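Local coordinates for hypothetical protein (Pseudomonas aeruginosa, PDB 2H1T) that is of unknown function but probably binds glycolipids and may take part in glycolipid metabolism, at residues 98-103 against 130-135. Sequence-based numbering, arbitrary orientation.
Sequences DGCLDI and RALYIE
The carbonyl oxygen of Arg130 accepts a hydrogen bond from a water, O to water 2.6 Å, and also receives a CA-H...O contact from Cys100, CA to O 3.2 Å. That water also accepts from the backbone N of Leu101 and donates to OD2 of Asp102, bridging the two segments beside their paired part. Asp102 OD2 additionally forms a salt bridge with Arg118 of helix 113-119, which probably helps keep the carboxylate ionised. Further along, the pairing is direct: Leu132 N donates to Asp102 O at 2.7 Å, almost straight at 175°, and Ile103 sits beside Leu132 in a parallel bridge. The two strands belong to a beta-alpha-beta unit, strand 102-106, helix 113-119 and strand 126-135, in which 102-106 is the outermost strand at one end of a mixed sheet. Asp104 carries the pairing on through backbone hydrogen bonds with Leu132 and Ile134. On the sheet face carrying Ile103 and Leu132, the methyl CD1 of Ile134 meets both Ile103 CD1, at 3.7 Å, and Ile103 CG2. Strand 60-69 of the six-stranded antiparallel sheet packs on this face, with Leu60 and Ala63 touching Ile103 and Phe65 touching Ile134. Nearer the loop, Cys100 CB lies against Leu132 CB at 3.9 Å. With its SG anti to the carbonyl carbon (chi1 -68°), Cys100 sets the sulfur 3.7 Å from Arg130 CG. The arginine chain bends at chi3 (-65°), CD lying 3.5 Å from Asp98 O, and NH1 is hydrogen-bonded to OG of Ser143 on the neighbouring strand 142-152.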
loop_
_atom_site.group_PDB
_atom_site.type_symbol
_atom_site.label_atom_id
_atom_site.label_comp_id
_atom_site.label_asym_id
_atom_site.label_seq_id
_atom_site.Cartn_x
_atom_site.Cartn_y
_atom_site.Cartn_z
ATOM N N ASP A 98 17.959 19.095 19.079
ATOM C CA ASP A 98 19.229 19.801 18.999
ATOM C C ASP A 98 20.386 18.851 18.727
ATOM O O ASP A 98 20.479 17.805 19.354
ATOM C CB ASP A 98 19.481 20.565 20.304
ATOM C CG ASP A 98 18.732 21.899 20.380
ATOM O OD1 ASP A 98 18.146 22.399 19.382
ATOM O OD2 ASP A 98 18.771 22.478 21.478
ATOM N N GLY A 99 21.259 19.204 17.788
ATOM C CA GLY A 99 22.432 18.380 17.447
ATOM C C GLY A 99 22.235 17.382 16.331
ATOM O O GLY A 99 23.200 16.862 15.800
ATOM N N CYS A 100 20.994 17.083 15.961
ATOM C CA CYS A 100 20.782 16.177 14.833
ATOM C C CYS A 100 21.065 16.894 13.531
ATOM O O CYS A 100 20.506 17.946 13.276
ATOM C CB CYS A 100 19.323 15.673 14.795
ATOM S SG CYS A 100 18.916 14.598 16.148
ATOM N N LEU A 101 21.948 16.333 12.713
ATOM C CA LEU A 101 22.241 16.870 11.374
ATOM C C LEU A 101 21.586 16.067 10.223
ATOM O O LEU A 101 21.447 16.599 9.103
ATOM C CB LEU A 101 23.761 16.854 11.139
ATOM C CG LEU A 101 24.612 17.636 12.151
ATOM C CD1 LEU A 101 26.093 17.532 11.798
ATOM C CD2 LEU A 101 24.176 19.056 12.225
ATOM N N ASP A 102 21.265 14.784 10.486
ATOM C CA ASP A 102 20.748 13.857 9.480
ATOM C C ASP A 102 19.422 13.270 9.988
ATOM O O ASP A 102 19.197 13.136 11.209
ATOM C CB ASP A 102 21.720 12.723 9.168
ATOM C CG ASP A 102 23.133 13.189 9.049
ATOM O OD1 ASP A 102 23.488 13.882 8.040
ATOM O OD2 ASP A 102 23.887 12.894 9.997
ATOM N N ILE A 103 18.568 12.939 9.040
ATOM C CA ILE A 103 17.332 12.208 9.300
ATOM C C ILE A 103 17.579 10.728 8.942
ATOM O O ILE A 103 18.364 10.420 8.045
ATOM C CB ILE A 103 16.143 12.800 8.485
ATOM C CG1 ILE A 103 15.563 14.006 9.212
ATOM C CG2 ILE A 103 14.997 11.824 8.319
ATOM C CD1 ILE A 103 14.304 14.598 8.511
ATOM N N ARG A 130 24.354 11.935 15.790
ATOM C CA ARG A 130 23.027 12.047 16.360
ATOM C C ARG A 130 22.016 12.200 15.220
ATOM O O ARG A 130 21.940 13.234 14.528
ATOM C CB ARG A 130 22.987 13.179 17.386
ATOM C CG ARG A 130 21.667 13.274 18.151
ATOM C CD ARG A 130 21.602 14.487 19.112
ATOM N NE ARG A 130 22.573 14.359 20.174
ATOM C CZ ARG A 130 22.467 13.501 21.196
ATOM N NH1 ARG A 130 21.401 12.693 21.345
ATOM N NH2 ARG A 130 23.451 13.432 22.089
ATOM N N ALA A 131 21.278 11.125 14.960
ATOM C CA ALA A 131 20.355 11.103 13.861
ATOM C C ALA A 131 18.953 11.432 14.339
ATOM O O ALA A 131 18.550 11.048 15.435
ATOM C CB ALA A 131 20.348 9.710 13.178
ATOM N N LEU A 132 18.187 12.135 13.528
ATOM C CA LEU A 132 16.755 12.312 13.840
ATOM C C LEU A 132 15.939 11.158 13.244
ATOM O O LEU A 132 15.699 11.079 12.043
ATOM C CB LEU A 132 16.270 13.704 13.388
ATOM C CG LEU A 132 14.848 14.064 13.704
ATOM C CD1 LEU A 132 14.610 14.051 15.247
ATOM C CD2 LEU A 132 14.517 15.463 13.106
ATOM N N TYR A 133 15.535 10.232 14.108
ATOM C CA TYR A 133 14.969 8.953 13.673
ATOM C C TYR A 133 13.463 9.144 13.614
ATOM O O TYR A 133 12.829 9.531 14.612
ATOM C CB TYR A 133 15.309 7.862 14.661
ATOM C CG TYR A 133 14.641 6.530 14.364
ATOM C CD1 TYR A 133 15.027 5.768 13.246
ATOM C CD2 TYR A 133 13.645 6.019 15.198
ATOM C CE1 TYR A 133 14.435 4.532 12.961
ATOM C CE2 TYR A 133 13.058 4.785 14.909
ATOM C CZ TYR A 133 13.452 4.056 13.798
ATOM O OH TYR A 133 12.817 2.841 13.547
ATOM N N ILE A 134 12.898 8.863 12.445
ATOM C CA ILE A 134 11.453 9.040 12.177
ATOM C C ILE A 134 10.960 7.707 11.602
ATOM O O ILE A 134 11.350 7.300 10.510
ATOM C CB ILE A 134 11.210 10.182 11.147
ATOM C CG1 ILE A 134 11.937 11.441 11.597
ATOM C CG2 ILE A 134 9.668 10.460 10.973
ATOM C CD1 ILE A 134 12.026 12.562 10.561
ATOM N N GLU A 135 10.117 7.039 12.375
ATOM C CA GLU A 135 9.593 5.720 12.043
ATOM C C GLU A 135 8.194 5.869 11.502
ATOM O O GLU A 135 7.282 6.321 12.223
ATOM C CB GLU A 135 9.638 4.845 13.287
ATOM C CG GLU A 135 9.367 3.412 13.087
ATOM C CD GLU A 135 9.421 2.641 14.416
ATOM O OE1 GLU A 135 10.510 2.566 15.051
ATOM O OE2 GLU A 135 8.371 2.100 14.800
HETATM O O HOH W 1 23.589 13.749 12.575
#